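Local coordinates for SusD homolog (Bacteroides thetaiotaomicron, PDB 3EHM), which probably binds mucin O-glycans at the cell surface as a SusD-like lipoprotein, helping this gut symbiont to use them, at residues A[188-199]-A[243-254]. Numbering follows the deposited sequence.
Sequences QYDLIYNGNVQN and SSEAKIKSSDKM
Tyr193 OH donates to Ser244 O at 2.8 Å, and the carbonyl lies at the ring edge, near the ring plane. At the other end of the contact, Lys253 NZ donates to Asp190 O over 2.9 Å, from above the carbonyl plane. The ammonium group also bonds to Ala187 O. The lysine chain is extended beyond CG (chi2 177°, chi3 -175°), which carries NZ past Gln188 O to these carbonyls. A methionine in place of Lys253 would probably leave the carbonyls of Asp190 and Ala187 without this shared donor. The Asp190 carboxylate holds its own loop and ties it to helix 197-215. OD1 accepts from Ile192 N, closing an Asx turn, and from Tyr193 N, completing an Asx motif; OD2 binds Gly195 N and Trp200 NE1. Between the backbones, one water accepts from Lys249 N and lies near Leu191 O; another accepts from Lys247 N and lies near Ile192 O and Glu245 O. Ile192 CG2 meets Ala246 CB at 3.8 Å and also covers one face of the Tyr193 ring; Asn199 CB covers the opposite face. Leu191 CD1 touches Ile248 CD1 at 3.9 Å, and Leu191 CD2 lies 3.7 Å from Lys253 CB. Strand 246-248 pairs antiparallel with strand 339-342. The contact thus seats an Asx-turn loop, with a type I' turn at 193-196 leading into helix 197-215, beside a two-stranded sheet of the largely helical SusD fold.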
loop_
_atom_site.group_PDB
_atom_site.type_symbol
_atom_site.label_atom_id
_atom_site.label_comp_id
_atom_site.label_asym_id
_atom_site.label_seq_id
_atom_site.Cartn_x
_atom_site.Cartn_y
_atom_site.Cartn_z
ATOM N N GLN A 188 3.710 24.253 12.487
ATOM C CA GLN A 188 2.365 24.694 12.144
ATOM C C GLN A 188 1.784 24.032 10.898
ATOM O O GLN A 188 0.569 23.876 10.786
ATOM C CB GLN A 188 2.340 26.218 11.958
ATOM C CG GLN A 188 0.980 26.753 11.503
ATOM C CD GLN A 188 0.942 28.269 11.391
ATOM O OE1 GLN A 188 -0.084 28.852 11.028
ATOM N NE2 GLN A 188 2.060 28.915 11.702
ATOM N N TYR A 189 2.644 23.640 9.965
ATOM C CA TYR A 189 2.178 23.025 8.726
ATOM C C TYR A 189 2.482 21.534 8.620
ATOM O O TYR A 189 2.201 20.916 7.592
ATOM C CB TYR A 189 2.799 23.749 7.533
ATOM C CG TYR A 189 2.615 25.247 7.581
ATOM C CD1 TYR A 189 3.669 26.086 7.942
ATOM C CD2 TYR A 189 1.389 25.827 7.269
ATOM C CE1 TYR A 189 3.504 27.464 7.987
ATOM C CE2 TYR A 189 1.213 27.208 7.313
ATOM C CZ TYR A 189 2.276 28.018 7.672
ATOM O OH TYR A 189 2.113 29.385 7.707
ATOM N N ASP A 190 3.056 20.967 9.678
ATOM C CA ASP A 190 3.416 19.550 9.704
ATOM C C ASP A 190 2.260 18.717 10.239
ATOM O O ASP A 190 2.086 18.587 11.451
ATOM C CB ASP A 190 4.644 19.340 10.591
ATOM C CG ASP A 190 5.131 17.900 10.588
ATOM O OD1 ASP A 190 4.415 17.023 10.057
ATOM O OD2 ASP A 190 6.228 17.647 11.127
ATOM N N LEU A 191 1.484 18.137 9.332
ATOM C CA LEU A 191 0.332 17.334 9.725
ATOM C C LEU A 191 0.717 15.938 10.201
ATOM O O LEU A 191 -0.131 15.198 10.696
ATOM C CB LEU A 191 -0.643 17.213 8.548
ATOM C CG LEU A 191 -1.016 18.515 7.833
ATOM C CD1 LEU A 191 -1.974 18.222 6.680
ATOM C CD2 LEU A 191 -1.662 19.473 8.830
ATOM N N ILE A 192 1.987 15.572 10.057
ATOM C CA ILE A 192 2.426 14.241 10.460
ATOM C C ILE A 192 3.117 14.178 11.821
ATOM O O ILE A 192 2.715 13.401 12.690
ATOM C CB ILE A 192 3.408 13.632 9.431
ATOM C CG1 ILE A 192 2.872 13.808 8.006
ATOM C CG2 ILE A 192 3.637 12.149 9.751
ATOM C CD1 ILE A 192 1.554 13.118 7.745
ATOM N N TYR A 193 4.148 14.998 12.007
ATOM C CA TYR A 193 4.918 14.974 13.249
ATOM C C TYR A 193 5.014 16.265 14.062
ATOM O O TYR A 193 5.863 16.372 14.941
ATOM C CB TYR A 193 6.333 14.482 12.947
ATOM C CG TYR A 193 6.410 13.044 12.475
ATOM C CD1 TYR A 193 7.090 12.712 11.301
ATOM C CD2 TYR A 193 5.859 12.011 13.231
ATOM C CE1 TYR A 193 7.225 11.383 10.895
ATOM C CE2 TYR A 193 5.989 10.674 12.835
ATOM C CZ TYR A 193 6.675 10.371 11.669
ATOM O OH TYR A 193 6.836 9.059 11.288
ATOM N N ASN A 194 4.167 17.246 13.776
ATOM C CA ASN A 194 4.191 18.500 14.528
ATOM C C ASN A 194 5.584 19.138 14.599
ATOM O O ASN A 194 5.977 19.668 15.635
ATOM C CB ASN A 194 3.675 18.259 15.950
ATOM C CG ASN A 194 3.302 19.550 16.669
ATOM O OD1 ASN A 194 3.392 19.639 17.894
ATOM N ND2 ASN A 194 2.864 20.544 15.913
ATOM N N GLY A 195 6.333 19.069 13.503
ATOM C CA GLY A 195 7.655 19.674 13.470
ATOM C C GLY A 195 8.814 18.923 14.099
ATOM O O GLY A 195 9.934 19.435 14.118
ATOM N N ASN A 196 8.564 17.725 14.619
ATOM C CA ASN A 196 9.618 16.924 15.241
ATOM C C ASN A 196 10.492 16.287 14.157
ATOM O O ASN A 196 10.133 15.254 13.584
ATOM C CB ASN A 196 9.001 15.825 16.111
ATOM C CG ASN A 196 10.038 15.082 16.940
ATOM O OD1 ASN A 196 11.145 14.812 16.477
ATOM N ND2 ASN A 196 9.674 14.739 18.170
ATOM N N VAL A 197 11.638 16.907 13.881
ATOM C CA VAL A 197 12.564 16.418 12.857
ATOM C C VAL A 197 13.080 14.999 13.123
ATOM O O VAL A 197 13.298 14.233 12.185
ATOM C CB VAL A 197 13.771 17.375 12.705
ATOM C CG1 VAL A 197 14.769 16.818 11.693
ATOM C CG2 VAL A 197 13.288 18.748 12.266
ATOM N N GLN A 198 13.283 14.654 14.393
ATOM C CA GLN A 198 13.763 13.320 14.750
ATOM C C GLN A 198 12.806 12.244 14.239
ATOM O O GLN A 198 13.239 11.180 13.812
ATOM C CB GLN A 198 13.927 13.199 16.269
ATOM C CG GLN A 198 15.155 13.920 16.814
ATOM C CD GLN A 198 15.387 15.263 16.143
ATOM O OE1 GLN A 198 16.089 15.353 15.129
ATOM N NE2 GLN A 198 14.782 16.312 16.694
ATOM N N ASN A 199 11.506 12.517 14.287
ATOM C CA ASN A 199 10.543 11.549 13.788
ATOM C C ASN A 199 10.614 11.490 12.264
ATOM O O ASN A 199 10.488 10.420 11.677
ATOM C CB ASN A 199 9.134 11.903 14.258
ATOM C CG ASN A 199 8.821 11.325 15.627
ATOM O OD1 ASN A 199 7.900 11.767 16.308
ATOM N ND2 ASN A 199 9.592 10.322 16.031
ATOM N N SER A 243 4.028 5.619 18.847
ATOM C CA SER A 243 4.114 7.071 18.973
ATOM C C SER A 243 4.907 7.723 17.837
ATOM O O SER A 243 4.819 8.933 17.634
ATOM C CB SER A 243 4.740 7.445 20.323
ATOM O OG SER A 243 6.044 6.906 20.451
ATOM N N SER A 244 5.678 6.927 17.099
ATOM C CA SER A 244 6.469 7.452 15.987
ATOM C C SER A 244 5.854 7.154 14.616
ATOM O O SER A 244 6.418 7.526 13.586
ATOM C CB SER A 244 7.889 6.881 16.030
ATOM O OG SER A 244 8.612 7.373 17.145
ATOM N N GLU A 245 4.701 6.492 14.602
ATOM C CA GLU A 245 4.052 6.144 13.342
ATOM C C GLU A 245 3.713 7.390 12.537
ATOM O O GLU A 245 3.439 8.451 13.100
ATOM C CB GLU A 245 2.774 5.337 13.597
ATOM C CG GLU A 245 1.611 6.151 14.141
ATOM C CD GLU A 245 0.406 5.293 14.501
ATOM O OE1 GLU A 245 0.430 4.073 14.234
ATOM O OE2 GLU A 245 -0.570 5.846 15.052
ATOM N N ALA A 246 3.730 7.255 11.216
ATOM C CA ALA A 246 3.413 8.372 10.337
ATOM C C ALA A 246 1.990 8.215 9.813
ATOM O O ALA A 246 1.698 7.296 9.047
ATOM C CB ALA A 246 4.395 8.421 9.173
ATOM N N LYS A 247 1.103 9.104 10.243
ATOM C CA LYS A 247 -0.280 9.061 9.791
ATOM C C LYS A 247 -0.820 10.475 9.647
ATOM O O LYS A 247 -0.290 11.418 10.236
ATOM C CB LYS A 247 -1.156 8.271 10.772
ATOM C CG LYS A 247 -1.258 8.869 12.166
ATOM C CD LYS A 247 -2.244 8.078 13.022
ATOM C CE LYS A 247 -2.349 8.644 14.433
ATOM N NZ LYS A 247 -1.077 8.481 15.194
ATOM N N ILE A 248 -1.870 10.617 8.852
ATOM C CA ILE A 248 -2.480 11.919 8.646
ATOM C C ILE A 248 -3.967 11.819 8.974
ATOM O O ILE A 248 -4.631 10.848 8.613
ATOM C CB ILE A 248 -2.272 12.404 7.189
ATOM C CG1 ILE A 248 -2.775 13.840 7.036
ATOM C CG2 ILE A 248 -2.981 11.472 6.214
ATOM C CD1 ILE A 248 -2.445 14.463 5.690
ATOM N N LYS A 249 -4.477 12.810 9.692
ATOM C CA LYS A 249 -5.886 12.830 10.059
ATOM C C LYS A 249 -6.292 14.266 10.341
ATOM O O LYS A 249 -5.436 15.143 10.471
ATOM C CB LYS A 249 -6.135 11.970 11.301
ATOM C CG LYS A 249 -5.422 12.461 12.554
ATOM C CD LYS A 249 -5.783 11.594 13.753
ATOM C CE LYS A 249 -5.085 12.076 15.012
ATOM N NZ LYS A 249 -5.412 11.218 16.190
ATOM N N SER A 250 -7.596 14.500 10.437
ATOM C CA SER A 250 -8.113 15.835 10.683
ATOM C C SER A 250 -7.525 16.443 11.949
ATOM O O SER A 250 -7.388 15.767 12.969
ATOM C CB SER A 250 -9.636 15.795 10.784
ATOM O OG SER A 250 -10.170 17.104 10.774
ATOM N N SER A 251 -7.176 17.724 11.863
ATOM C CA SER A 251 -6.606 18.473 12.981
ATOM C C SER A 251 -6.975 19.941 12.805
ATOM O O SER A 251 -7.609 20.309 11.814
ATOM C CB SER A 251 -5.083 18.339 12.996
ATOM O OG SER A 251 -4.509 19.010 11.887
ATOM N N ASP A 252 -6.565 20.779 13.753
ATOM C CA ASP A 252 -6.858 22.209 13.684
ATOM C C ASP A 252 -6.025 22.863 12.583
ATOM O O ASP A 252 -6.435 23.868 11.993
ATOM C CB ASP A 252 -6.572 22.884 15.040
ATOM C CG ASP A 252 -5.081 23.090 15.303
ATOM O OD1 ASP A 252 -4.297 22.145 15.075
ATOM O OD2 ASP A 252 -4.694 24.198 15.752
ATOM N N LYS A 253 -4.858 22.286 12.308
ATOM C CA LYS A 253 -3.962 22.800 11.275
ATOM C C LYS A 253 -4.589 22.643 9.899
ATOM O O LYS A 253 -4.366 23.459 8.999
ATOM C CB LYS A 253 -2.638 22.035 11.285
ATOM C CG LYS A 253 -1.872 22.098 12.588
ATOM C CD LYS A 253 -0.626 21.236 12.490
ATOM C CE LYS A 253 0.113 21.178 13.813
ATOM N NZ LYS A 253 1.294 20.290 13.718
HETATM N N MSE A 254 -5.360 21.574 9.737
HETATM C CA MSE A 254 -6.012 21.299 8.465
HETATM C C MSE A 254 -7.134 20.291 8.653
HETATM O O MSE A 254 -6.889 19.090 8.749
HETATM C CB MSE A 254 -4.989 20.755 7.461
HETATM C CG MSE A 254 -5.564 20.341 6.105
HETATM SE SE MSE A 254 -6.424 21.780 5.121
HETATM C CE MSE A 254 -4.882 22.915 4.866
HETATM O O HOH W 1 -1.035 12.838 12.295
HETATM O O HOH W 2 -2.690 14.440 11.239
HETATM O O HOH W 3 2.003 10.875 12.467
HETATM O O HOH W 4 7.396 10.750 19.090
#